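Local coordinates for protein arginase (Thermus thermophilus, PDB 2EF4) that probably hydrolyses L-arginine to L-ornithine and urea, using two manganese ions bound in each subunit, at residues 8-13 and 93-98; 19-24 and 263-268; 24-29 and 272-277; 48-53 and 70-75. One frame throughout, in Å; residues are numbered along the deposited sequence.

Overall arrangement
The four contacts join loops and helices that follow strands of the parallel sheet. Interaction 1 has the closest link to the active site, since segment 93-98 includes the manganese ligand His-96. Interaction 2 lies with its centre about 10 Å from that of interaction 1, and Val-19 CG2 packs on Met-10 O and Asp-95 N. Interaction 3 continues from interaction 2 through helix 22-28, with about 8 Å between centres and Ser-24 in common. Both reach the second subunit. Interaction 4, centred about 9 Å from interaction 1, covers Pro-9 and Met-10 from the other direction. Interactions 3 and 4 do not touch; their centres are about 22 Å apart.

Interaction 1 of 4, residues 8-13 and 93-98; sequences VPMDLG and GGDHSL
Met-10 and Asp-95 are joined through the backbone: Asp-95 N donates to Met-10 O over 2.9 Å, at a nearly straight 172°. Gly-94 brings its CA to within 3.6 Å of the same Met-10 O in a CA-H...O contact, and a CB on Gly-94 would clash with that oxygen. The Asp-95 carboxylate, turned with CG anti to the carbonyl carbon (chi1 -70°), lies across the Met-10 side chain. Its OD2 accepts Leu-12 N at 2.6 Å on the syn side, 16° out of the carboxylate plane. One water donates to both Asp-95 OD1 and Asp-11 OD1, bridging two acids whose OD1 atoms are 4.3 Å apart. A second water joins Asp-95 OD2, Leu-12 O and Ser-97 OG. The two like charges are probably tempered by salt bridges, Arg-17 to Asp-95 and Arg-16 to Asp-11; Asp-11 also accepts Gly-18 N and Arg-17 N. Replacing Asp-95 by an alanine would probably leave Leu-12 N without its acceptor, deprive Arg-17 of its salt-bridge partner and leave each of the two waters with one bond fewer. At the other end Leu-98 CD2 rests 3.9 Å from Val-8 CB. The loop so fixed carries His-96, a ligand of the first manganese ion. Both segments are loops that follow neighbouring parallel strands, 2-8 and 87-93, where arginase-fold enzymes gather active-site residues. Helix 66-81 covers Val-8 with Leu-76, and Leu-12 and Ser-97 with Ile-69, while Val-261 of strand 255-261 backs Leu-98.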
loop_
_atom_site.group_PDB
_atom_site.type_symbol
_atom_site.label_atom_id
_atom_site.label_comp_id
_atom_site.label_asym_id
_atom_site.label_seq_id
_atom_site.Cartn_x
_atom_site.Cartn_y
_atom_site.Cartn_z
ATOM N N VAL A 8 5.803 -23.648 18.042
ATOM C CA VAL A 8 6.931 -24.320 17.404
ATOM C C VAL A 8 7.464 -23.331 16.372
ATOM O O VAL A 8 7.055 -23.354 15.207
ATOM C CB VAL A 8 6.483 -25.632 16.704
ATOM C CG1 VAL A 8 7.694 -26.437 16.255
ATOM C CG2 VAL A 8 5.633 -26.454 17.653
ATOM N N PRO A 9 8.371 -22.429 16.797
ATOM C CA PRO A 9 8.981 -21.407 15.936
ATOM C C PRO A 9 9.944 -22.074 14.971
ATOM O O PRO A 9 11.161 -21.921 15.079
ATOM C CB PRO A 9 9.696 -20.506 16.936
ATOM C CG PRO A 9 10.213 -21.510 17.937
ATOM C CD PRO A 9 8.983 -22.406 18.139
ATOM N N MET A 10 9.384 -22.818 14.027
ATOM C CA MET A 10 10.183 -23.562 13.066
ATOM C C MET A 10 10.080 -23.037 11.646
ATOM O O MET A 10 8.991 -22.817 11.131
ATOM C CB MET A 10 9.762 -25.028 13.104
ATOM C CG MET A 10 10.599 -25.937 12.232
ATOM S SD MET A 10 10.217 -27.676 12.494
ATOM C CE MET A 10 9.021 -27.891 11.290
ATOM N N ASP A 11 11.235 -22.850 11.018
ATOM C CA ASP A 11 11.331 -22.351 9.648
ATOM C C ASP A 11 12.520 -23.076 9.043
ATOM O O ASP A 11 13.546 -22.468 8.752
ATOM C CB ASP A 11 11.591 -20.841 9.662
ATOM C CG ASP A 11 11.573 -20.215 8.271
ATOM O OD1 ASP A 11 11.314 -20.931 7.272
ATOM O OD2 ASP A 11 11.821 -18.989 8.189
ATOM N N LEU A 12 12.374 -24.385 8.872
ATOM C CA LEU A 12 13.440 -25.218 8.337
ATOM C C LEU A 12 13.106 -25.807 6.970
ATOM O O LEU A 12 12.130 -26.541 6.813
ATOM C CB LEU A 12 13.744 -26.344 9.330
ATOM C CG LEU A 12 14.133 -25.869 10.736
ATOM C CD1 LEU A 12 14.157 -27.042 11.692
ATOM C CD2 LEU A 12 15.490 -25.175 10.688
ATOM N N GLY A 13 13.928 -25.475 5.982
ATOM C CA GLY A 13 13.724 -25.972 4.635
ATOM C C GLY A 13 14.841 -25.498 3.726
ATOM O O GLY A 13 15.853 -24.979 4.199
ATOM N N GLY A 93 2.311 -22.332 15.093
ATOM C CA GLY A 93 3.545 -22.567 14.397
ATOM C C GLY A 93 3.926 -21.751 13.197
ATOM O O GLY A 93 3.402 -20.667 12.889
ATOM N N GLY A 94 4.940 -22.335 12.573
ATOM C CA GLY A 94 5.526 -21.874 11.350
ATOM C C GLY A 94 5.318 -23.127 10.516
ATOM O O GLY A 94 4.169 -23.523 10.305
ATOM N N ASP A 95 6.409 -23.773 10.102
ATOM C CA ASP A 95 6.363 -24.982 9.269
ATOM C C ASP A 95 5.279 -25.996 9.590
ATOM O O ASP A 95 5.126 -26.400 10.735
ATOM C CB ASP A 95 7.696 -25.719 9.321
ATOM C CG ASP A 95 8.784 -24.983 8.601
ATOM O OD1 ASP A 95 8.441 -24.116 7.777
ATOM O OD2 ASP A 95 9.974 -25.274 8.845
ATOM N N HIS A 96 4.556 -26.439 8.566
ATOM C CA HIS A 96 3.498 -27.426 8.784
ATOM C C HIS A 96 4.083 -28.776 9.186
ATOM O O HIS A 96 3.358 -29.696 9.555
ATOM C CB HIS A 96 2.631 -27.580 7.529
ATOM C CG HIS A 96 1.204 -27.912 7.837
ATOM N ND1 HIS A 96 0.178 -27.690 6.946
ATOM C CD2 HIS A 96 0.630 -28.397 8.964
ATOM C CE1 HIS A 96 -0.971 -28.014 7.514
ATOM N NE2 HIS A 96 -0.726 -28.444 8.737
ATOM N N SER A 97 5.405 -28.878 9.119
ATOM C CA SER A 97 6.106 -30.093 9.484
ATOM C C SER A 97 5.812 -30.479 10.921
ATOM O O SER A 97 5.862 -31.654 11.288
ATOM C CB SER A 97 7.609 -29.892 9.340
ATOM O OG SER A 97 7.963 -29.554 8.017
ATOM N N LEU A 98 5.507 -29.485 11.742
ATOM C CA LEU A 98 5.230 -29.729 13.146
ATOM C C LEU A 98 4.050 -30.674 13.368
ATOM O O LEU A 98 3.998 -31.391 14.379
ATOM C CB LEU A 98 4.982 -28.396 13.868
ATOM C CG LEU A 98 3.695 -27.635 13.551
ATOM C CD1 LEU A 98 2.555 -28.231 14.372
ATOM C CD2 LEU A 98 3.868 -26.154 13.891
HETATM O O HOH W 1 10.236 -23.079 5.962
HETATM O O HOH W 2 10.283 -27.848 7.916
#

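Interaction 2 of 4, residues 19-24 and 263-268; sequences VDMGPS and VNPILD
Met-21 and Pro-265 make the apolar side-chain contact here, with Met-21 CB 3.5 Å from Pro-265 CG. Because the methionine chain bends at its last torsion (chi3 66°), Met-21 CE comes back to Pro-265 CB at 3.9 Å, so the methionine touches the ring with both CB and CE, running obliquely across it. Beside it, Val-263 O is approached by two alpha carbons. Val-19 CA makes a CA-H...O contact with it at 3.3 Å, and Gly-22 CA lies at 3.5 Å. A CB on Gly-22 would be tight against the same oxygen. Val-19 CG1 meets Asn-264 CB at 4.0 Å, the two side chains crossing at about a right angle. An alanine in place of Pro-265 would remove the ring atoms CG and CD, which would probably open a gap beside Met-21 CB and let the methionine turn more freely. One shell further out, Asn-264 ND2 bonds to Val-229 O, and Asn-264 O accepts Leu-267 N at 3.1 Å, so the loop is held on both sides of Pro-265. Met-21 of the second subunit packs on both Met-21 and Pro-265, which places the contact at the subunit interface. Segment 263-268 follows strand 255-261, and Val-263 touches Ala-25 and Leu-26 of helix 22-28 as well as Ala-274 and Leu-277 of helix 272-284.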
loop_
_atom_site.group_PDB
_atom_site.type_symbol
_atom_site.label_atom_id
_atom_site.label_comp_id
_atom_site.label_asym_id
_atom_site.label_seq_id
_atom_site.Cartn_x
_atom_site.Cartn_y
_atom_site.Cartn_z
ATOM N N VAL A 19 8.332 -18.169 8.694
ATOM C CA VAL A 19 7.222 -18.671 9.491
ATOM C C VAL A 19 7.545 -18.991 10.953
ATOM O O VAL A 19 6.633 -19.258 11.740
ATOM C CB VAL A 19 6.566 -19.902 8.818
ATOM C CG1 VAL A 19 6.081 -19.516 7.415
ATOM C CG2 VAL A 19 7.545 -21.063 8.757
ATOM N N ASP A 20 8.824 -18.941 11.323
ATOM C CA ASP A 20 9.215 -19.209 12.704
ATOM C C ASP A 20 8.668 -18.123 13.618
ATOM O O ASP A 20 8.576 -18.298 14.830
ATOM C CB ASP A 20 10.737 -19.285 12.831
ATOM C CG ASP A 20 11.432 -18.037 12.305
ATOM O OD1 ASP A 20 11.198 -17.674 11.129
ATOM O OD2 ASP A 20 12.222 -17.427 13.062
ATOM N N MET A 21 8.291 -16.997 13.021
ATOM C CA MET A 21 7.719 -15.879 13.767
ATOM C C MET A 21 6.207 -16.021 13.942
ATOM O O MET A 21 5.562 -15.159 14.558
ATOM C CB MET A 21 8.030 -14.557 13.053
ATOM C CG MET A 21 9.442 -14.054 13.297
ATOM S SD MET A 21 10.047 -12.923 12.026
ATOM C CE MET A 21 9.051 -11.625 12.249
ATOM N N GLY A 22 5.643 -17.105 13.404
ATOM C CA GLY A 22 4.210 -17.326 13.508
ATOM C C GLY A 22 3.667 -17.392 14.929
ATOM O O GLY A 22 2.663 -16.759 15.250
ATOM N N PRO A 23 4.309 -18.154 15.815
ATOM C CA PRO A 23 3.796 -18.238 17.185
ATOM C C PRO A 23 3.678 -16.916 17.939
ATOM O O PRO A 23 2.692 -16.688 18.646
ATOM C CB PRO A 23 4.760 -19.218 17.845
ATOM C CG PRO A 23 5.072 -20.164 16.688
ATOM C CD PRO A 23 5.334 -19.182 15.565
ATOM N N SER A 24 4.683 -16.057 17.798
ATOM C CA SER A 24 4.682 -14.760 18.463
ATOM C C SER A 24 3.559 -13.892 17.913
ATOM O O SER A 24 2.854 -13.213 18.670
ATOM C CB SER A 24 6.027 -14.062 18.246
ATOM O OG SER A 24 5.972 -12.714 18.682
ATOM N N VAL A 263 1.988 -19.061 9.737
ATOM C CA VAL A 263 1.813 -17.608 9.772
ATOM C C VAL A 263 3.177 -17.014 9.465
ATOM O O VAL A 263 4.175 -17.429 10.043
ATOM C CB VAL A 263 1.335 -17.099 11.146
ATOM C CG1 VAL A 263 1.317 -15.573 11.154
ATOM C CG2 VAL A 263 -0.060 -17.614 11.429
ATOM N N ASN A 264 3.209 -16.057 8.540
ATOM C CA ASN A 264 4.446 -15.411 8.102
ATOM C C ASN A 264 4.338 -13.890 8.232
ATOM O O ASN A 264 3.943 -13.200 7.292
ATOM C CB ASN A 264 4.717 -15.802 6.649
ATOM C CG ASN A 264 5.972 -15.168 6.099
ATOM O OD1 ASN A 264 6.832 -14.716 6.853
ATOM N ND2 ASN A 264 6.093 -15.146 4.776
ATOM N N PRO A 265 4.710 -13.350 9.402
ATOM C CA PRO A 265 4.664 -11.912 9.714
ATOM C C PRO A 265 5.351 -11.012 8.687
ATOM O O PRO A 265 4.936 -9.871 8.465
ATOM C CB PRO A 265 5.343 -11.835 11.080
ATOM C CG PRO A 265 5.087 -13.201 11.675
ATOM C CD PRO A 265 5.344 -14.100 10.499
ATOM N N ILE A 266 6.402 -11.526 8.065
ATOM C CA ILE A 266 7.143 -10.756 7.075
ATOM C C ILE A 266 6.282 -10.282 5.911
ATOM O O ILE A 266 6.457 -9.168 5.421
ATOM C CB ILE A 266 8.305 -11.568 6.496
ATOM C CG1 ILE A 266 9.277 -11.940 7.617
ATOM C CG2 ILE A 266 9.014 -10.757 5.406
ATOM C CD1 ILE A 266 10.370 -12.896 7.169
ATOM N N LEU A 267 5.357 -11.130 5.475
ATOM C CA LEU A 267 4.482 -10.804 4.358
ATOM C C LEU A 267 3.133 -10.275 4.814
ATOM O O LEU A 267 2.357 -9.773 4.006
ATOM C CB LEU A 267 4.267 -12.041 3.484
ATOM C CG LEU A 267 5.493 -12.568 2.732
ATOM C CD1 LEU A 267 5.166 -13.896 2.054
ATOM C CD2 LEU A 267 5.934 -11.536 1.702
ATOM N N ASP A 268 2.857 -10.384 6.107
ATOM C CA ASP A 268 1.583 -9.934 6.645
ATOM C C ASP A 268 1.391 -8.420 6.616
ATOM O O ASP A 268 2.335 -7.649 6.447
ATOM C CB ASP A 268 1.415 -10.437 8.077
ATOM C CG ASP A 268 -0.020 -10.779 8.405
ATOM O OD1 ASP A 268 -0.876 -10.663 7.505
ATOM O OD2 ASP A 268 -0.298 -11.172 9.555
#

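Interaction 3 of 4, residues 24-29 and 272-277; sequences SALRYA and RTAEML
Ala-274 presents its methyl group to a shallow hollow formed by Ala-25 and Leu-26 of helix 22-28 and by Ala-29, just past its end. Ala-274 CB lies 4.0 Å from Ala-25 CB, and it comes closer still to the backbone, at 3.7 Å from Ala-25 O. Ala-29 CB, on the far rim, is 4.4 Å from Ala-274 CB. With alanines at these positions the helices come together closely, the axes of the short segments passing 8.3 Å apart at a crossing angle of -68°. In return, helix 22-28 offers a bump of its own. Leu-26, with CG anti to its carbonyl carbon (chi1 -72°), sends CD2 into the groove between Ala-274 and Leu-277, one turn apart, where CD2 lies 3.5 Å from Ala-274 O and 4.0 Å from Leu-277 CB. Both helices belong to one layer of the alpha/beta arginase fold, packed against the parallel sheet: Leu-26 rests on Leu-92 and Leu-260, and Leu-277 also reaches Leu-260. On the solvent side the packing continues, and Ala-29 CB sits 3.8 Å from Glu-275 CG, against the aliphatic stem of that exposed glutamate. Asn-271, just ahead of helix 272-284, donates from ND2 to Ala-25 O, the carbonyl that Ala-274 CB also touches. On the other face of helix 22-28, Arg-27 forms salt bridges with Asp-44 and Asp-47, and Ser-24 bonds through OG to Asp-20 of the second subunit.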
loop_
_atom_site.group_PDB
_atom_site.type_symbol
_atom_site.label_atom_id
_atom_site.label_comp_id
_atom_site.label_asym_id
_atom_site.label_seq_id
_atom_site.Cartn_x
_atom_site.Cartn_y
_atom_site.Cartn_z
ATOM N N SER A 24 4.683 -16.057 17.798
ATOM C CA SER A 24 4.682 -14.760 18.463
ATOM C C SER A 24 3.559 -13.892 17.913
ATOM O O SER A 24 2.854 -13.213 18.670
ATOM C CB SER A 24 6.027 -14.062 18.246
ATOM O OG SER A 24 5.972 -12.714 18.682
ATOM N N ALA A 25 3.410 -13.910 16.587
ATOM C CA ALA A 25 2.374 -13.139 15.902
ATOM C C ALA A 25 0.996 -13.583 16.381
ATOM O O ALA A 25 0.128 -12.746 16.655
ATOM C CB ALA A 25 2.493 -13.325 14.373
ATOM N N LEU A 26 0.798 -14.900 16.477
ATOM C CA LEU A 26 -0.475 -15.458 16.941
ATOM C C LEU A 26 -0.731 -15.047 18.395
ATOM O O LEU A 26 -1.842 -14.631 18.745
ATOM C CB LEU A 26 -0.466 -16.988 16.814
ATOM C CG LEU A 26 -0.558 -17.498 15.370
ATOM C CD1 LEU A 26 -0.213 -18.976 15.303
ATOM C CD2 LEU A 26 -1.958 -17.224 14.835
ATOM N N ARG A 27 0.289 -15.153 19.243
ATOM C CA ARG A 27 0.129 -14.756 20.643
ATOM C C ARG A 27 -0.158 -13.260 20.681
ATOM O O ARG A 27 -0.859 -12.764 21.565
ATOM C CB ARG A 27 1.404 -15.030 21.449
ATOM C CG ARG A 27 1.688 -16.494 21.736
ATOM C CD ARG A 27 2.956 -16.637 22.563
ATOM N NE ARG A 27 3.125 -17.987 23.096
ATOM C CZ ARG A 27 3.849 -18.942 22.522
ATOM N NH1 ARG A 27 4.489 -18.707 21.382
ATOM N NH2 ARG A 27 3.933 -20.136 23.090
ATOM N N TYR A 28 0.389 -12.549 19.700
ATOM C CA TYR A 28 0.227 -11.107 19.616
ATOM C C TYR A 28 -1.223 -10.733 19.318
ATOM O O TYR A 28 -1.698 -9.674 19.743
ATOM C CB TYR A 28 1.152 -10.554 18.531
ATOM C CG TYR A 28 1.310 -9.061 18.600
ATOM C CD1 TYR A 28 2.143 -8.471 19.554
ATOM C CD2 TYR A 28 0.590 -8.229 17.748
ATOM C CE1 TYR A 28 2.254 -7.085 19.659
ATOM C CE2 TYR A 28 0.687 -6.847 17.840
ATOM C CZ TYR A 28 1.518 -6.276 18.793
ATOM O OH TYR A 28 1.593 -4.899 18.859
ATOM N N ALA A 29 -1.910 -11.616 18.586
ATOM C CA ALA A 29 -3.314 -11.431 18.219
ATOM C C ALA A 29 -4.211 -11.826 19.392
ATOM O O ALA A 29 -5.404 -12.068 19.225
ATOM C CB ALA A 29 -3.660 -12.274 16.979
ATOM N N ARG A 272 -2.822 -9.080 10.358
ATOM C CA ARG A 272 -4.205 -9.470 10.103
ATOM C C ARG A 272 -4.415 -10.958 9.833
ATOM O O ARG A 272 -5.475 -11.508 10.146
ATOM C CB ARG A 272 -4.823 -8.607 8.989
ATOM C CG ARG A 272 -4.471 -8.945 7.550
ATOM C CD ARG A 272 -5.291 -8.031 6.632
ATOM N NE ARG A 272 -5.170 -8.351 5.211
ATOM C CZ ARG A 272 -5.185 -7.442 4.237
ATOM N NH1 ARG A 272 -5.310 -6.154 4.528
ATOM N NH2 ARG A 272 -5.074 -7.821 2.970
ATOM N N THR A 273 -3.402 -11.609 9.266
ATOM C CA THR A 273 -3.474 -13.037 9.000
ATOM C C THR A 273 -3.416 -13.801 10.326
ATOM O O THR A 273 -4.118 -14.799 10.508
ATOM C CB THR A 273 -2.319 -13.490 8.089
ATOM O OG1 THR A 273 -2.427 -12.819 6.824
ATOM C CG2 THR A 273 -2.355 -15.009 7.885
ATOM N N ALA A 274 -2.593 -13.328 11.259
ATOM C CA ALA A 274 -2.490 -13.994 12.556
ATOM C C ALA A 274 -3.802 -13.811 13.308
ATOM O O ALA A 274 -4.242 -14.705 14.039
ATOM C CB ALA A 274 -1.338 -13.418 13.368
ATOM N N GLU A 275 -4.420 -12.649 13.125
ATOM C CA GLU A 275 -5.685 -12.343 13.784
ATOM C C GLU A 275 -6.809 -13.207 13.230
ATOM O O GLU A 275 -7.692 -13.630 13.969
ATOM C CB GLU A 275 -6.044 -10.864 13.607
ATOM C CG GLU A 275 -5.311 -9.930 14.552
ATOM C CD GLU A 275 -5.360 -8.470 14.110
ATOM O OE1 GLU A 275 -6.046 -8.152 13.113
ATOM O OE2 GLU A 275 -4.706 -7.634 14.770
ATOM N N MET A 276 -6.775 -13.468 11.929
ATOM C CA MET A 276 -7.799 -14.298 11.306
ATOM C C MET A 276 -7.728 -15.731 11.821
ATOM O O MET A 276 -8.756 -16.335 12.126
ATOM C CB MET A 276 -7.656 -14.252 9.781
ATOM C CG MET A 276 -8.146 -12.934 9.196
ATOM S SD MET A 276 -7.855 -12.715 7.423
ATOM C CE MET A 276 -9.000 -13.851 6.770
ATOM N N LEU A 277 -6.518 -16.274 11.938
ATOM C CA LEU A 277 -6.381 -17.629 12.444
ATOM C C LEU A 277 -6.827 -17.684 13.896
ATOM O O LEU A 277 -7.417 -18.674 14.330
ATOM C CB LEU A 277 -4.943 -18.135 12.301
ATOM C CG LEU A 277 -4.763 -19.054 11.076
ATOM C CD1 LEU A 277 -4.779 -18.222 9.782
ATOM C CD2 LEU A 277 -3.467 -19.825 11.196
#

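Interaction 4 of 4, residues 48-53 and 70-75; sequences VPVSLA and RAAALV
Val-48, Pro-49 and Val-50 pack against Ala-72 and Val-75 in a contact of methyl groups and a proline ring, with two backbone carbonyls touched in passing and no polar bond between the segments; it lays the loop leaving strand 41-47 along one face of helix 66-81. Val-48 does most of the touching from the loop. With CG1 anti to the backbone N (chi1 162°), that methyl is the branch that meets the helix, 3.6 Å from Ala-72 O. The same methyl meets Val-75 CG1 at 4.0 Å, the two valine side chains lying alongside with opposed directions, so that methyl packs alongside methyl. Ala-72 CB faces the loop from the middle of the helical segment. It has Pro-49 O at 4.1 Å on one part of its surface and Val-50 CG2 at 4.3 Å on another. The Pro-49 ring closes the outer edge more loosely, its CD 4.5 Å from Val-75 CG1. The side of Pro-49 and Val-75 is exposed, whereas Val-48 and Ala-72 are buried, so the contact grades from interior to surface within one helical turn. Inward, Val-48 also lies on Val-6 and Leu-76, and its backbone is bonded to that of Gly-7. Val-50 reaches Val-8, Pro-9, Met-10 and Leu-12, tying this loop to the one that follows strand 2-8. On another flank of the helix, Arg-70 forms a salt bridge with Glu-152. Strand 41-47, helix 66-81 and strand 87-93 together make a beta-alpha-beta crossover that passes over strand 2-8, the unit from which the parallel alpha/beta arginase fold is built.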
loop_
_atom_site.group_PDB
_atom_site.type_symbol
_atom_site.label_atom_id
_atom_site.label_comp_id
_atom_site.label_asym_id
_atom_site.label_seq_id
_atom_site.Cartn_x
_atom_site.Cartn_y
_atom_site.Cartn_z
ATOM N N VAL A 48 8.618 -24.898 21.824
ATOM C CA VAL A 48 9.435 -26.087 21.689
ATOM C C VAL A 48 10.773 -25.608 21.135
ATOM O O VAL A 48 10.813 -24.827 20.172
ATOM C CB VAL A 48 8.810 -27.094 20.693
ATOM C CG1 VAL A 48 9.851 -28.093 20.234
ATOM C CG2 VAL A 48 7.642 -27.815 21.350
ATOM N N PRO A 49 11.886 -26.048 21.747
ATOM C CA PRO A 49 13.204 -25.631 21.260
ATOM C C PRO A 49 13.363 -26.054 19.807
ATOM O O PRO A 49 13.129 -27.209 19.466
ATOM C CB PRO A 49 14.168 -26.382 22.174
ATOM C CG PRO A 49 13.401 -26.489 23.458
ATOM C CD PRO A 49 12.006 -26.848 22.979
ATOM N N VAL A 50 13.745 -25.124 18.946
ATOM C CA VAL A 50 13.931 -25.472 17.541
ATOM C C VAL A 50 15.248 -24.910 17.020
ATOM O O VAL A 50 15.564 -23.742 17.270
ATOM C CB VAL A 50 12.802 -24.922 16.630
ATOM C CG1 VAL A 50 12.954 -25.515 15.222
ATOM C CG2 VAL A 50 11.439 -25.239 17.209
ATOM N N SER A 51 16.003 -25.735 16.298
ATOM C CA SER A 51 17.271 -25.313 15.719
ATOM C C SER A 51 16.916 -24.304 14.575
ATOM O O SER A 51 15.900 -24.391 13.978
ATOM C CB SER A 51 17.946 -26.511 15.111
ATOM N N LEU A 52 17.744 -23.311 14.297
ATOM C CA LEU A 52 17.392 -22.428 13.164
ATOM C C LEU A 52 18.410 -22.761 12.131
ATOM O O LEU A 52 19.354 -23.517 12.372
ATOM C CB LEU A 52 17.390 -20.910 13.557
ATOM C CG LEU A 52 16.842 -20.066 12.390
ATOM C CD1 LEU A 52 15.709 -20.932 11.621
ATOM C CD2 LEU A 52 16.242 -18.747 12.925
ATOM N N ALA A 53 18.161 -22.188 10.972
ATOM C CA ALA A 53 19.002 -22.353 9.821
ATOM C C ALA A 53 19.658 -21.030 9.423
ATOM O O ALA A 53 19.116 -19.943 9.655
ATOM C CB ALA A 53 18.184 -22.866 8.675
ATOM N N ARG A 70 12.792 -33.424 12.622
ATOM C CA ARG A 70 12.383 -34.652 13.301
ATOM C C ARG A 70 12.540 -34.500 14.815
ATOM O O ARG A 70 11.678 -34.929 15.587
ATOM C CB ARG A 70 13.252 -35.818 12.819
ATOM C CG ARG A 70 13.066 -37.133 13.572
ATOM C CD ARG A 70 13.924 -38.258 12.953
ATOM N NE ARG A 70 13.888 -39.493 13.743
ATOM C CZ ARG A 70 14.358 -39.594 14.985
ATOM N NH1 ARG A 70 14.906 -38.535 15.571
ATOM N NH2 ARG A 70 14.244 -40.739 15.657
ATOM N N ALA A 71 13.651 -33.884 15.220
ATOM C CA ALA A 71 13.974 -33.685 16.629
ATOM C C ALA A 71 12.995 -32.759 17.334
ATOM O O ALA A 71 12.591 -33.012 18.465
ATOM C CB ALA A 71 15.393 -33.143 16.754
ATOM N N ALA A 72 12.623 -31.676 16.664
ATOM C CA ALA A 72 11.677 -30.722 17.236
ATOM C C ALA A 72 10.268 -31.324 17.309
ATOM O O ALA A 72 9.549 -31.145 18.303
ATOM C CB ALA A 72 11.660 -29.442 16.396
ATOM N N ALA A 73 9.877 -32.032 16.252
ATOM C CA ALA A 73 8.548 -32.654 16.187
ATOM C C ALA A 73 8.416 -33.741 17.254
ATOM O O ALA A 73 7.332 -33.981 17.786
ATOM C CB ALA A 73 8.304 -33.244 14.785
ATOM N N LEU A 74 9.540 -34.380 17.564
ATOM C CA LEU A 74 9.581 -35.424 18.570
ATOM C C LEU A 74 9.349 -34.815 19.949
ATOM O O LEU A 74 8.565 -35.342 20.744
ATOM C CB LEU A 74 10.933 -36.141 18.517
ATOM C CG LEU A 74 11.229 -37.155 19.632
ATOM C CD1 LEU A 74 10.091 -38.146 19.773
ATOM C CD2 LEU A 74 12.528 -37.877 19.316
ATOM N N VAL A 75 10.036 -33.712 20.240
ATOM C CA VAL A 75 9.863 -33.035 21.526
ATOM C C VAL A 75 8.400 -32.607 21.639
ATOM O O VAL A 75 7.788 -32.731 22.699
ATOM C CB VAL A 75 10.759 -31.774 21.651
ATOM C CG1 VAL A 75 10.419 -31.019 22.941
ATOM C CG2 VAL A 75 12.233 -32.176 21.655
#